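Local coordinates for protein light Chain (Clostridium botulinum, PDB 6BVD) that is the zinc metalloprotease light chain of mosaic botulinum neurotoxin type HA and, as in related toxins, probably cleaves a neuronal SNARE protein, at residues Ile297-Arg300 against Leu301-Asn305; Leu310-Ile313 against Asp314-Lys317; Tyr320-Lys323 against Tyr324-Ala327; Ser335-Leu338 against Asn339-Glu342. One frame throughout, in Å; residues are numbered along the deposited sequence. Where two conformers were deposited one is given.

Interaction 1. Residues Ile297-Arg300 against Leu301-Asn305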
# COMPACT_ATOMS: atom_id res chain seq x y z
N ILE A 297 -12.45 -27.94 -28.93
CA ILE A 297 -11.30 -27.03 -29.10
C ILE A 297 -10.00 -27.82 -29.31
O ILE A 297 -9.20 -27.44 -30.15
CB ILE A 297 -11.19 -26.04 -27.94
CG1 ILE A 297 -12.37 -25.07 -28.02
CG2 ILE A 297 -9.84 -25.25 -27.89
CD1 ILE A 297 -12.49 -24.16 -26.83
N ALA A 298 -9.85 -28.97 -28.64
CA ALA A 298 -8.67 -29.81 -28.85
C ALA A 298 -8.58 -30.29 -30.29
O ALA A 298 -7.50 -30.31 -30.89
CB ALA A 298 -8.67 -31.01 -27.89
N SER A 299 -9.73 -30.71 -30.83
CA SER A 299 -9.86 -31.18 -32.20
C SER A 299 -9.52 -30.10 -33.23
O SER A 299 -8.87 -30.36 -34.25
CB SER A 299 -11.28 -31.71 -32.42
OG SER A 299 -11.40 -32.34 -33.67
N ARG A 300 -9.99 -28.90 -32.96
CA ARG A 300 -9.78 -27.75 -33.83
C ARG A 300 -8.30 -27.30 -33.78
O ARG A 300 -7.74 -26.88 -34.79
CB ARG A 300 -10.74 -26.63 -33.43
CG ARG A 300 -10.51 -25.34 -34.14
CD ARG A 300 -11.16 -24.20 -33.42
NE ARG A 300 -12.58 -24.12 -33.73
CZ ARG A 300 -13.13 -23.22 -34.53
NH1 ARG A 300 -12.40 -22.29 -35.14
NH2 ARG A 300 -14.44 -23.25 -34.72
N LEU A 301 -7.68 -27.41 -32.61
CA LEU A 301 -6.28 -27.03 -32.44
C LEU A 301 -5.37 -27.96 -33.26
O LEU A 301 -4.27 -27.55 -33.68
CB LEU A 301 -5.89 -27.05 -30.94
CG LEU A 301 -4.52 -26.54 -30.52
CD1 LEU A 301 -4.40 -25.04 -30.89
CD2 LEU A 301 -4.32 -26.73 -29.00
N ASN A 302 -5.80 -29.20 -33.48
CA ASN A 302 -5.01 -30.13 -34.31
C ASN A 302 -5.00 -29.74 -35.80
O ASN A 302 -4.15 -30.20 -36.57
CB ASN A 302 -5.53 -31.56 -34.17
CG ASN A 302 -5.15 -32.19 -32.83
OD1 ASN A 302 -4.02 -32.05 -32.39
ND2 ASN A 302 -6.09 -32.88 -32.19
N LYS A 303 -5.93 -28.87 -36.16
CA LYS A 303 -6.08 -28.46 -37.56
C LYS A 303 -5.42 -27.12 -37.91
O LYS A 303 -5.31 -26.79 -39.08
CB LYS A 303 -7.58 -28.40 -37.92
CG LYS A 303 -8.32 -29.73 -37.76
CD LYS A 303 -9.78 -29.59 -38.17
CE LYS A 303 -10.49 -30.93 -38.22
NZ LYS A 303 -10.52 -31.64 -36.89
N VAL A 304 -5.00 -26.35 -36.91
CA VAL A 304 -4.54 -25.00 -37.18
C VAL A 304 -3.19 -24.99 -37.93
O VAL A 304 -2.23 -25.62 -37.49
CB VAL A 304 -4.42 -24.20 -35.88
CG1 VAL A 304 -3.65 -22.89 -36.12
CG2 VAL A 304 -5.80 -23.93 -35.28
N ASN A 305 -3.15 -24.31 -39.08
CA ASN A 305 -1.90 -24.21 -39.84
C ASN A 305 -1.64 -22.80 -40.33
O ASN A 305 -0.66 -22.56 -41.06
CB ASN A 305 -1.86 -25.19 -41.01
CG ASN A 305 -2.97 -24.96 -42.04
OD1 ASN A 305 -3.60 -23.89 -42.11
ND2 ASN A 305 -3.18 -25.94 -42.87
O HOH W 1 -11.85 -33.74 -36.54

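Interaction 2. Residues Leu310-Ile313 against Asp314-Lys317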
# COMPACT_ATOMS: atom_id res chain seq x y z
N LEU A 310 0.53 -11.70 -38.35
CA LEU A 310 1.89 -12.15 -38.13
C LEU A 310 2.09 -12.46 -36.64
O LEU A 310 2.65 -11.66 -35.90
CB LEU A 310 2.89 -11.09 -38.60
CG LEU A 310 2.69 -10.67 -40.05
CD1 LEU A 310 3.38 -9.34 -40.36
CD2 LEU A 310 3.19 -11.77 -40.98
N ILE A 311 1.61 -13.63 -36.22
CA ILE A 311 1.81 -14.09 -34.85
C ILE A 311 2.56 -15.39 -34.93
O ILE A 311 2.57 -16.03 -35.97
CB ILE A 311 0.48 -14.33 -34.10
CG1 ILE A 311 -0.35 -15.40 -34.82
CG2 ILE A 311 -0.28 -13.05 -33.99
CD1 ILE A 311 -1.65 -15.80 -34.11
N ASN A 312 3.16 -15.79 -33.82
CA ASN A 312 3.84 -17.06 -33.76
C ASN A 312 2.89 -18.22 -33.46
O ASN A 312 2.55 -18.45 -32.28
CB ASN A 312 4.93 -17.04 -32.69
CG ASN A 312 5.84 -18.21 -32.80
OD1 ASN A 312 5.40 -19.36 -32.72
ND2 ASN A 312 7.12 -17.95 -33.01
N ILE A 313 2.54 -18.97 -34.51
CA ILE A 313 1.55 -20.04 -34.41
C ILE A 313 1.89 -21.09 -33.35
O ILE A 313 1.03 -21.42 -32.52
CB ILE A 313 1.37 -20.75 -35.76
CG1 ILE A 313 0.76 -19.77 -36.76
CG2 ILE A 313 0.48 -21.99 -35.61
CD1 ILE A 313 0.74 -20.29 -38.19
N ASP A 314 3.12 -21.58 -33.35
CA ASP A 314 3.48 -22.62 -32.37
C ASP A 314 3.44 -22.10 -30.94
O ASP A 314 3.06 -22.85 -30.04
CB ASP A 314 4.86 -23.23 -32.66
CG ASP A 314 4.81 -24.27 -33.77
OD1 ASP A 314 3.69 -24.72 -34.13
OD2 ASP A 314 5.88 -24.67 -34.26
N GLU A 315 3.82 -20.84 -30.72
CA GLU A 315 3.71 -20.28 -29.37
C GLU A 315 2.26 -20.22 -28.87
O GLU A 315 1.98 -20.51 -27.70
CB GLU A 315 4.33 -18.89 -29.32
CG GLU A 315 5.85 -18.95 -29.23
CD GLU A 315 6.52 -17.58 -29.14
OE1 GLU A 315 5.82 -16.55 -29.33
OE2 GLU A 315 7.75 -17.55 -28.88
N PHE A 316 1.32 -19.85 -29.74
CA PHE A 316 -0.10 -19.82 -29.33
C PHE A 316 -0.62 -21.23 -29.11
O PHE A 316 -1.44 -21.42 -28.20
CB PHE A 316 -1.00 -19.07 -30.33
CG PHE A 316 -1.06 -17.59 -30.07
CD1 PHE A 316 -2.11 -17.04 -29.37
CD2 PHE A 316 -0.02 -16.75 -30.49
CE1 PHE A 316 -2.16 -15.67 -29.10
CE2 PHE A 316 -0.05 -15.40 -30.24
CZ PHE A 316 -1.13 -14.85 -29.53
N LYS A 317 -0.17 -22.21 -29.89
CA LYS A 317 -0.57 -23.60 -29.63
C LYS A 317 -0.09 -24.09 -28.25
O LYS A 317 -0.80 -24.84 -27.56
CB LYS A 317 -0.04 -24.55 -30.71
CG LYS A 317 -0.75 -24.41 -32.06
CD LYS A 317 -0.23 -25.45 -33.03
CE LYS A 317 -0.93 -25.30 -34.39
NZ LYS A 317 -0.47 -26.34 -35.36

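Interaction 3. Residues Tyr320-Lys323 against Tyr324-Ala327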
# COMPACT_ATOMS: atom_id res chain seq x y z
N TYR A 320 -2.46 -22.52 -25.61
CA TYR A 320 -3.79 -23.17 -25.45
C TYR A 320 -3.66 -24.60 -24.89
O TYR A 320 -4.55 -25.08 -24.18
CB TYR A 320 -4.56 -23.18 -26.79
CG TYR A 320 -4.87 -21.77 -27.25
CD1 TYR A 320 -5.41 -20.85 -26.36
CD2 TYR A 320 -4.57 -21.33 -28.55
CE1 TYR A 320 -5.63 -19.55 -26.70
CE2 TYR A 320 -4.82 -20.02 -28.93
CZ TYR A 320 -5.37 -19.13 -28.02
OH TYR A 320 -5.62 -17.79 -28.35
N GLU A 321 -2.52 -25.25 -25.17
CA GLU A 321 -2.25 -26.56 -24.58
C GLU A 321 -2.26 -26.44 -23.06
O GLU A 321 -2.89 -27.25 -22.37
CB GLU A 321 -0.92 -27.14 -25.05
CG GLU A 321 -0.56 -28.44 -24.32
CD GLU A 321 0.86 -28.93 -24.63
OE1 GLU A 321 1.58 -28.21 -25.35
OE2 GLU A 321 1.25 -30.01 -24.12
N TRP A 322 -1.60 -25.40 -22.56
CA TRP A 322 -1.56 -25.10 -21.13
C TRP A 322 -2.91 -24.61 -20.57
O TRP A 322 -3.36 -25.10 -19.51
CB TRP A 322 -0.50 -24.05 -20.83
CG TRP A 322 -0.52 -23.72 -19.38
CD1 TRP A 322 -1.02 -22.60 -18.82
CD2 TRP A 322 0.06 -24.49 -18.31
NE1 TRP A 322 -0.82 -22.62 -17.47
CE2 TRP A 322 -0.15 -23.76 -17.13
CE3 TRP A 322 0.74 -25.72 -18.24
CZ2 TRP A 322 0.28 -24.23 -15.88
CZ3 TRP A 322 1.18 -26.17 -17.00
CH2 TRP A 322 0.94 -25.43 -15.84
N LYS A 323 -3.54 -23.64 -21.25
CA LYS A 323 -4.80 -23.05 -20.81
C LYS A 323 -5.89 -24.11 -20.61
O LYS A 323 -6.58 -24.11 -19.59
CB LYS A 323 -5.31 -22.02 -21.82
CG LYS A 323 -6.67 -21.41 -21.43
CD LYS A 323 -7.23 -20.48 -22.51
CE LYS A 323 -8.50 -19.78 -22.01
NZ LYS A 323 -9.37 -19.14 -23.02
N TYR A 324 -6.05 -24.99 -21.60
CA TYR A 324 -7.12 -25.98 -21.53
C TYR A 324 -6.65 -27.29 -20.95
O TYR A 324 -7.41 -28.24 -20.89
CB TYR A 324 -7.72 -26.21 -22.92
CG TYR A 324 -8.40 -24.99 -23.44
CD1 TYR A 324 -9.64 -24.59 -22.91
CD2 TYR A 324 -7.86 -24.24 -24.49
CE1 TYR A 324 -10.28 -23.48 -23.37
CE2 TYR A 324 -8.51 -23.11 -24.98
CZ TYR A 324 -9.72 -22.75 -24.41
OH TYR A 324 -10.40 -21.65 -24.83
N GLN A 325 -5.38 -27.34 -20.53
CA GLN A 325 -4.78 -28.52 -19.92
C GLN A 325 -4.93 -29.76 -20.76
O GLN A 325 -5.25 -30.86 -20.26
CB GLN A 325 -5.40 -28.76 -18.55
CG GLN A 325 -5.02 -27.69 -17.56
CD GLN A 325 -3.58 -27.83 -17.08
OE1 GLN A 325 -3.28 -28.73 -16.30
NE2 GLN A 325 -2.70 -26.93 -17.52
N PHE A 326 -4.72 -29.58 -22.05
CA PHE A 326 -4.77 -30.67 -22.99
C PHE A 326 -3.60 -31.61 -22.83
O PHE A 326 -2.48 -31.18 -22.51
CB PHE A 326 -4.76 -30.12 -24.43
CG PHE A 326 -6.03 -29.42 -24.86
CD1 PHE A 326 -7.27 -29.78 -24.33
CD2 PHE A 326 -5.97 -28.39 -25.82
CE1 PHE A 326 -8.43 -29.13 -24.76
CE2 PHE A 326 -7.12 -27.74 -26.27
CZ PHE A 326 -8.37 -28.09 -25.74
N ALA A 327 -3.84 -32.89 -23.13
CA ALA A 327 -2.77 -33.86 -23.38
C ALA A 327 -2.18 -33.67 -24.79
O ALA A 327 -2.91 -33.29 -25.70
CB ALA A 327 -3.31 -35.26 -23.24
O HOH W 2 -1.66 -29.82 -20.40
O HOH W 3 0.34 -32.05 -22.17

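Interaction 4. Residues Ser335-Leu338 against Asn339-Glu342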
# COMPACT_ATOMS: atom_id res chain seq x y z
N SER A 335 -5.45 -33.73 -27.14
CA SER A 335 -6.75 -34.31 -26.78
C SER A 335 -7.10 -33.96 -25.35
O SER A 335 -6.26 -33.44 -24.62
CB SER A 335 -6.72 -35.83 -26.94
OG SER A 335 -5.84 -36.42 -26.00
N VAL A 336 -8.32 -34.25 -24.92
CA VAL A 336 -8.68 -34.01 -23.52
C VAL A 336 -8.30 -35.22 -22.66
O VAL A 336 -8.65 -36.36 -22.98
CB VAL A 336 -10.17 -33.66 -23.36
CG1 VAL A 336 -10.60 -33.68 -21.88
CG2 VAL A 336 -10.45 -32.30 -23.99
N ASP A 337 -7.52 -34.96 -21.61
CA ASP A 337 -7.26 -35.92 -20.54
C ASP A 337 -8.29 -35.71 -19.42
O ASP A 337 -8.37 -34.60 -18.88
CB ASP A 337 -5.83 -35.75 -20.01
CG ASP A 337 -5.55 -36.59 -18.77
OD1 ASP A 337 -6.12 -36.32 -17.70
OD2 ASP A 337 -4.72 -37.52 -18.86
N LEU A 338 -9.08 -36.73 -19.10
CA LEU A 338 -10.21 -36.54 -18.19
C LEU A 338 -9.80 -36.10 -16.78
O LEU A 338 -10.49 -35.32 -16.14
CB LEU A 338 -11.06 -37.81 -18.10
CG LEU A 338 -11.89 -38.13 -19.34
CD1 LEU A 338 -12.83 -39.31 -19.10
CD2 LEU A 338 -12.67 -36.92 -19.82
N ASN A 339 -8.64 -36.57 -16.33
CA ASN A 339 -8.16 -36.22 -14.99
C ASN A 339 -7.68 -34.77 -14.94
O ASN A 339 -7.94 -34.04 -13.98
CB ASN A 339 -7.05 -37.17 -14.57
CG ASN A 339 -7.56 -38.55 -14.24
OD1 ASN A 339 -8.66 -38.71 -13.71
ND2 ASN A 339 -6.77 -39.57 -14.58
N LYS A 340 -6.96 -34.34 -15.98
CA LYS A 340 -6.55 -32.94 -16.04
C LYS A 340 -7.77 -32.02 -16.22
O LYS A 340 -7.78 -30.90 -15.72
CB LYS A 340 -5.51 -32.73 -17.15
CG LYS A 340 -4.13 -33.25 -16.82
CD LYS A 340 -3.18 -32.99 -18.00
CE LYS A 340 -1.75 -32.78 -17.54
NZ LYS A 340 -0.86 -32.50 -18.72
N PHE A 341 -8.81 -32.48 -16.92
CA PHE A 341 -10.01 -31.68 -17.07
C PHE A 341 -10.73 -31.48 -15.73
O PHE A 341 -11.21 -30.40 -15.41
CB PHE A 341 -11.00 -32.29 -18.06
CG PHE A 341 -12.25 -31.50 -18.17
CD1 PHE A 341 -12.29 -30.37 -18.97
CD2 PHE A 341 -13.38 -31.84 -17.43
CE1 PHE A 341 -13.43 -29.61 -19.05
CE2 PHE A 341 -14.51 -31.07 -17.49
CZ PHE A 341 -14.54 -29.95 -18.30
N GLU A 342 -10.84 -32.55 -14.97
CA GLU A 342 -11.51 -32.44 -13.68
C GLU A 342 -10.79 -31.42 -12.78
O GLU A 342 -11.43 -30.58 -12.15
CB GLU A 342 -11.59 -33.80 -13.00
CG GLU A 342 -12.46 -33.78 -11.76
CD GLU A 342 -12.53 -35.13 -11.08
OE1 GLU A 342 -11.92 -36.09 -11.60
OE2 GLU A 342 -13.19 -35.21 -10.02
O HOH W 4 -12.44 -37.21 -14.09

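Interaction 1. Residues Ile297-Arg300 against Leu301-Asn305
The carbonyl oxygen S299 O draws two donors, both weakly: the backbone N302 N and the ammonium K303 NZ, each 3.4 Å from it. K303 curls back over the last helical turn to get there. Its CG lies anti to its own carbonyl carbon (chi1 -60°), the chain runs straight through CD and CE, and a bend at chi4 (61°) drops NZ beside the serine. A water modelled between K303 NZ and S299 OG sits implausibly close to NZ, so that bridge is doubtful.

Firmer bonds run along the backbone. L301 N donates to I297 O at 2.9 Å, and N302 N also reaches A298 O at 3.3 Å, dividing its proton between two carbonyls. K303 N then bonds R300 O at 3.0 Å, a three-residue step whose donor stands well above the carbonyl plane. V304 CG2 rests against that same R300 O, 3.6 Å away. N302 lays its side chain against the turn, N302 CB 3.5 Å from S299 O, while its OD1 takes a hydrogen bond from Y334 N. A change from i-to-i+4 to i-to-i+3 bonding is common at the C-terminal end of an alpha-helix, here helix 280-301.

Interaction 2. Residues Leu310-Ile313 against Asp314-Lys317
Polar capping comes first: N312 OD1 accepts from E315 N at 2.9 Å in a nearly straight bond. The donor sits above the plane of the asparagine amide and is not aimed at a lone pair. N312 has CG anti to its backbone N (chi1 -167°), a torsion that swings the amide forward over the first turn. The side chain of E315 then crosses that of N312 at about a right angle and lays its carboxylate against the amide; the two flat groups are stacked with planes 21° apart, and E315 OE1 lies 3.5 Å from N312 CB.

This is an N-cap at the start of helix 313-323, where the asparagine takes up an amide proton that has no preceding turn to bond to. The main chain follows with ordinary helical bonds, F316 N to N312 O at 3.2 Å and K317 N to I313 O at 3.0 Å. N312 O also lies in the plane of the F316 ring, at its edge, and K317 NZ goes on to hydrogen-bond V304 O.

Apolar contacts line the turn elsewhere. I311 sets CD1 over the rim of one face of the F316 ring, while I311 CB is 4.0 Å from F316 CE2. I313 and K317 run side by side, I313 CG2 touching K317 CE at 3.8 Å. I311, I313, F316 and K317 all touch F130 of strand 129-130.

Interaction 3. Residues Tyr320-Lys323 against Tyr324-Ala327
K323 CD lies over one face of the Y324 ring, 4.1 Å from its centroid and 24° off the normal, a CH-pi contact displaced toward the rim. The lysine and tyrosine run side by side, and K323 NZ ends by donating to Y324 OH at 3.3 Å; the extended lysine chain, with CG anti to the backbone N (chi1 178°), keeps pace with the ring to its hydroxyl. At the edge of the same ring, near its plane, is Y320 O, while Y320 CD1 packs 4.1 Å from Y324 CE2. Y324 CB sits over the rim of one face of the F326 ring. In one of the two modelled conformers of W322, Q325 NE2 lies over the rim of one indole face with the amide perpendicular to the ring, a contact that is doubtful to that extent.

The same Q325 amide grips the end of the helix: Q325 NE2 donates to W322 O at 2.8 Å, nearly straight at 171°, in the carbonyl plane and on a lone pair. Helix 313-323 closes in a Schellman motif: Q325 has positive phi, and the two return bonds are F326 N to E321 O at 3.0 Å and a weak one from Q325 N to W322 O. Y324 N to Y320 O completes the last regular turn.

The polar ends of the inner residues have further partners: Y320 OH bonds P118 O, Y324 OH bonds G188 O, and K323 NZ reaches both L237 O and I117 O. F326 packs on I297, A298 and L301 of helix 280-301.

Interaction 4. Residues Ser335-Leu338 against Asn339-Glu342
Carboxylate oxygen D337 OD1 takes two backbone protons at the start of helix 338-348. K340 N donates to D337 OD1 at 2.8 Å in a nearly straight bond (166°), arriving on the anti side and 22° out of the carboxylate plane. N339 N adds a weak, strongly bent bond to D337 OD1 at 2.9 Å. D337 is therefore the N-cap, and its negative charge would be expected to suit the positive end of the helix dipole. Its CG stands anti to the backbone N (chi1 173°), which turns the carboxylate back over the first amides of the helix, with N339 CB 3.4 Å from D337 OD1.

Around this cap the chain winds regularly: F341 N bonds D337 O at 2.9 Å and E342 N bonds L338 O at 3.0 Å. A water donates to E342 OE1 at 2.8 Å and, weakly, to L338 O, tying the glutamate's tip to the first turn. On the inner side V336 CG1 meets F341 CB at 4.1 Å, the two side chains crossing obliquely.

V336 and F341 both press on L291 of helix 280-301, and the F341 ring meets that of Y287 edge-to-face. S335 pairs through its backbone with A327, so two residues separate the pairing of strands 327-328 and 334-335 from the helix.

The four interactions follow one another along the chain on one side of the protein, their centres 24 to 30 Å from that of the chain. Interaction 1 ends helix 280-301; interactions 2 and 3 start and end helix 313-323, centres about 15 Å apart; interaction 4 starts helix 338-348. Interaction 1 touches all three others, for instance through L301 CD1 on K317 CG of interaction 2. Interactions 3 and 4, centres about 9 Å apart, also meet where Q325 O packs on K340 CB. Interactions 2 and 4 stay about 10 Å apart at their nearest atoms. Together they mark ends of three consecutive helices; none of the four includes a zinc ligand (H228, H232, E266).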